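Side-chain contact in MIP07328p (Drosophila melanogaster, PDB 6FKK), which probably acts as a repulsive axon guidance cue at the cell surface, signalling through semaphorin receptors by way of its extracellular sema domain: residues Lys75-Trp80 and Ala168-Gly173. Sequence-based numbering, arbitrary orientation.
With NAG (2-acetamido-2-deoxy-beta-D-glucopyranose), chain E.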
ATOM      1  N   LYS A  75      -7.049  12.850  29.556  1.00100.20           N
ATOM      2  CA  LYS A  75      -6.581  11.481  29.379  1.00114.75           C
ATOM      3  C   LYS A  75      -5.062  11.383  29.283  1.00123.85           C
ATOM      4  O   LYS A  75      -4.536  10.262  29.227  1.00113.50           O
ATOM      5  CB  LYS A  75      -7.209  10.868  28.125  1.00118.88           C
ATOM      6  CG  LYS A  75      -8.642  10.386  28.290  1.00118.77           C
ATOM      7  CD  LYS A  75      -9.229   9.985  26.945  1.00114.66           C
ATOM      8  CE  LYS A  75     -10.680   9.553  27.069  1.00119.20           C
ATOM      9  NZ  LYS A  75     -11.260   9.222  25.737  1.00104.14           N
ATOM     10  N   GLY A  76      -4.359  12.512  29.252  1.00127.56           N
ATOM     11  CA  GLY A  76      -2.920  12.521  29.152  1.00120.14           C
ATOM     12  C   GLY A  76      -2.352  12.629  27.754  1.00111.25           C
ATOM     13  O   GLY A  76      -1.267  12.097  27.505  1.00106.97           O
ATOM     14  N   LYS A  77      -3.048  13.293  26.832  1.00110.23           N
ATOM     15  CA  LYS A  77      -2.575  13.483  25.469  1.00 94.65           C
ATOM     16  C   LYS A  77      -2.330  14.965  25.213  1.00106.87           C
ATOM     17  O   LYS A  77      -2.928  15.832  25.858  1.00114.01           O
ATOM     18  CB  LYS A  77      -3.574  12.927  24.448  1.00 82.60           C
ATOM     19  CG  LYS A  77      -3.689  11.413  24.458  1.00 76.13           C
ATOM     20  CD  LYS A  77      -2.365  10.773  24.084  1.00 76.56           C
ATOM     21  CE  LYS A  77      -2.465   9.257  24.076  1.00 74.53           C
ATOM     22  NZ  LYS A  77      -1.222   8.628  23.549  1.00 82.05           N
ATOM     23  N   HIS A  78      -1.443  15.248  24.262  1.00111.70           N
ATOM     24  CA  HIS A  78      -1.062  16.621  23.979  1.00130.61           C
ATOM     25  C   HIS A  78      -2.110  17.304  23.102  1.00121.52           C
ATOM     26  O   HIS A  78      -3.084  16.695  22.654  1.00121.82           O
ATOM     27  CB  HIS A  78       0.312  16.671  23.313  1.00146.90           C
ATOM     28  CG  HIS A  78       1.434  16.282  24.222  1.00153.26           C
ATOM     29  ND1 HIS A  78       1.693  14.972  24.565  1.00151.83           N
ATOM     30  CD2 HIS A  78       2.358  17.030  24.869  1.00154.16           C
ATOM     31  CE1 HIS A  78       2.732  14.929  25.379  1.00151.38           C
ATOM     32  NE2 HIS A  78       3.155  16.164  25.580  1.00154.14           N
ATOM     33  N   GLU A  79      -1.897  18.602  22.866  1.00107.83           N
ATOM     34  CA  GLU A  79      -2.868  19.394  22.117  1.00100.92           C
ATOM     35  C   GLU A  79      -3.017  18.870  20.694  1.00107.77           C
ATOM     36  O   GLU A  79      -4.133  18.744  20.179  1.00115.90           O
ATOM     37  CB  GLU A  79      -2.446  20.865  22.118  1.00 98.41           C
ATOM     38  CG  GLU A  79      -3.453  21.848  21.518  1.00109.17           C
ATOM     39  CD  GLU A  79      -3.459  21.844  20.000  1.00127.08           C
ATOM     40  OE1 GLU A  79      -4.532  22.085  19.410  1.00133.59           O
ATOM     41  OE2 GLU A  79      -2.394  21.588  19.401  1.00133.76           O
ATOM     42  N   TRP A  80      -1.896  18.564  20.040  1.00109.79           N
ATOM     43  CA  TRP A  80      -1.950  18.139  18.645  1.00119.61           C
ATOM     44  C   TRP A  80      -2.665  16.803  18.500  1.00118.17           C
ATOM     45  O   TRP A  80      -3.210  16.501  17.431  1.00106.04           O
ATOM     46  CB  TRP A  80      -0.543  18.072  18.052  1.00125.29           C
ATOM     47  CG  TRP A  80       0.386  17.169  18.807  1.00135.93           C
ATOM     48  CD1 TRP A  80       1.045  17.453  19.971  1.00137.91           C
ATOM     49  CD2 TRP A  80       0.767  15.836  18.446  1.00141.27           C
ATOM     50  NE1 TRP A  80       1.809  16.378  20.357  1.00139.35           N
ATOM     51  CE2 TRP A  80       1.656  15.373  19.438  1.00143.58           C
ATOM     52  CE3 TRP A  80       0.443  14.990  17.383  1.00135.63           C
ATOM     53  CZ2 TRP A  80       2.223  14.099  19.397  1.00140.52           C
ATOM     54  CZ3 TRP A  80       1.007  13.724  17.343  1.00135.01           C
ATOM     55  CH2 TRP A  80       1.887  13.292  18.344  1.00135.20           C
ATOM     56  N   ALA A 168      -8.769  -1.179  19.431  1.00 49.32           N
ATOM     57  CA  ALA A 168     -10.060  -0.974  20.069  1.00 58.63           C
ATOM     58  C   ALA A 168      -9.968  -0.187  21.369  1.00 63.34           C
ATOM     59  O   ALA A 168     -11.000   0.278  21.865  1.00 75.10           O
ATOM     60  CB  ALA A 168     -10.740  -2.323  20.343  1.00 55.77           C
ATOM     61  N   ASP A 169      -8.772  -0.020  21.925  1.00 53.97           N
ATOM     62  CA  ASP A 169      -8.597   0.626  23.215  1.00 68.98           C
ATOM     63  C   ASP A 169      -7.869   1.955  23.064  1.00 73.75           C
ATOM     64  O   ASP A 169      -7.237   2.239  22.043  1.00 78.27           O
ATOM     65  CB  ASP A 169      -7.832  -0.280  24.189  1.00 63.82           C
ATOM     66  CG  ASP A 169      -6.384  -0.484  23.784  1.00 80.73           C
ATOM     67  OD1 ASP A 169      -6.119  -0.618  22.571  1.00 89.15           O
ATOM     68  OD2 ASP A 169      -5.513  -0.507  24.682  1.00 82.63           O
ATOM     69  N   PHE A 170      -7.966   2.769  24.118  1.00 85.14           N
ATOM     70  CA  PHE A 170      -7.351   4.091  24.111  1.00 83.67           C
ATOM     71  C   PHE A 170      -5.835   4.011  24.252  1.00 78.72           C
ATOM     72  O   PHE A 170      -5.122   4.890  23.752  1.00 71.21           O
ATOM     73  CB  PHE A 170      -7.962   4.939  25.231  1.00 97.50           C
ATOM     74  CG  PHE A 170      -7.168   6.159  25.586  1.00 95.29           C
ATOM     75  CD1 PHE A 170      -7.294   7.322  24.848  1.00117.55           C
ATOM     76  CD2 PHE A 170      -6.315   6.152  26.678  1.00 74.94           C
ATOM     77  CE1 PHE A 170      -6.569   8.450  25.179  1.00127.43           C
ATOM     78  CE2 PHE A 170      -5.587   7.276  27.012  1.00100.25           C
ATOM     79  CZ  PHE A 170      -5.714   8.425  26.261  1.00120.19           C
ATOM     80  N   SER A 171      -5.327   2.973  24.916  1.00 86.95           N
ATOM     81  CA  SER A 171      -3.893   2.853  25.146  1.00 84.94           C
ATOM     82  C   SER A 171      -3.140   2.332  23.930  1.00 81.08           C
ATOM     83  O   SER A 171      -1.917   2.495  23.859  1.00 85.87           O
ATOM     84  CB  SER A 171      -3.629   1.935  26.342  1.00 93.19           C
ATOM     85  OG  SER A 171      -4.385   2.336  27.472  1.00113.63           O
ATOM     86  N   GLY A 172      -3.835   1.714  22.978  1.00 79.35           N
ATOM     87  CA  GLY A 172      -3.180   1.130  21.826  1.00 82.21           C
ATOM     88  C   GLY A 172      -2.651  -0.268  22.038  1.00 70.02           C
ATOM     89  O   GLY A 172      -1.670  -0.653  21.391  1.00 78.68           O
ATOM     90  N   GLY A 173      -3.267  -1.047  22.923  1.00 62.06           N
ATOM     91  CA  GLY A 173      -2.776  -2.378  23.218  1.00 55.69           C
ATOM     92  C   GLY A 173      -3.759  -3.485  22.899  1.00 64.58           C
ATOM     93  O   GLY A 173      -3.595  -4.618  23.363  1.00 66.34           O
TER
HETATM   94  C1  NAG E1014      -0.866   1.181  15.998  1.00111.58           C
HETATM   95  C2  NAG E1014      -0.399   1.867  17.296  1.00130.58           C
HETATM   96  C3  NAG E1014       0.333   0.887  18.215  1.00130.63           C
HETATM   97  C4  NAG E1014      -0.485  -0.378  18.425  1.00144.43           C
HETATM   98  C5  NAG E1014      -0.833  -0.982  17.073  1.00141.57           C
HETATM   99  C6  NAG E1014      -1.680  -2.229  17.181  1.00158.52           C
HETATM  100  C7  NAG E1014       1.643   2.961  16.431  1.00144.20           C
HETATM  101  C8  NAG E1014       2.341   4.271  16.226  1.00135.37           C
HETATM  102  N2  NAG E1014       0.435   3.026  17.010  1.00144.18           N
HETATM  103  O3  NAG E1014       0.576   1.517  19.468  1.00119.74           O
HETATM  104  O4  NAG E1014       0.258  -1.321  19.189  1.00155.49           O
HETATM  105  O5  NAG E1014      -1.585  -0.027  16.312  1.00114.25           O
HETATM  106  O6  NAG E1014      -1.313  -3.008  18.311  1.00165.56           O
HETATM  107  O7  NAG E1014       2.151   1.896  16.085  1.00150.69           O
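Phe170 holds its CG opposite the backbone N (chi1 164°), which swings the ring out to meet Lys75 and Lys77, while a bend in Lys77 (chi2 -63°) turns that chain along the ring's other side. The extended chain of Lys75 crosses one face: its CD sits 4.0 Å from the centroid of the Phe170 ring, 29° off the normal, a CH-pi contact, and its CB approaches Phe170 CZ at 3.4 Å. On the opposite side of the ring plane, Lys77 runs past obliquely, with CE 4.0 Å from Phe170 CZ. Lysine suits both places because its methylenes supply the apolar surface while the ammonium lies beyond; that of Lys75 makes a weak hydrogen bond to Tyr105 O. A serine in place of Phe170 would probably open a gap between the two lysine chains and leave their methylenes without their aromatic partner. Glycine is called for at Gly76, whose positive phi closes a Schellman motif, and Gly172 likewise has a positive phi. Asp169 steadies the ring's own loop: its OD2 takes Gly173 N on the syn lone pair at 2.9 Å. At the loop's far end, Gly172 O accepts a 3.0 Å hydrogen bond from O4 of the glycan sugar. Tyr105, from the turn between strands 97-101 and 108-112, meets the Phe170 ring with its plane steeply inclined and also touches Lys77. This surface contact of the sema beta-propeller thus ties the loop after helix 66-74, itself linked to that helix by the Cys72-Cys82 disulfide, to the connection between strands 161-165 and 175-178.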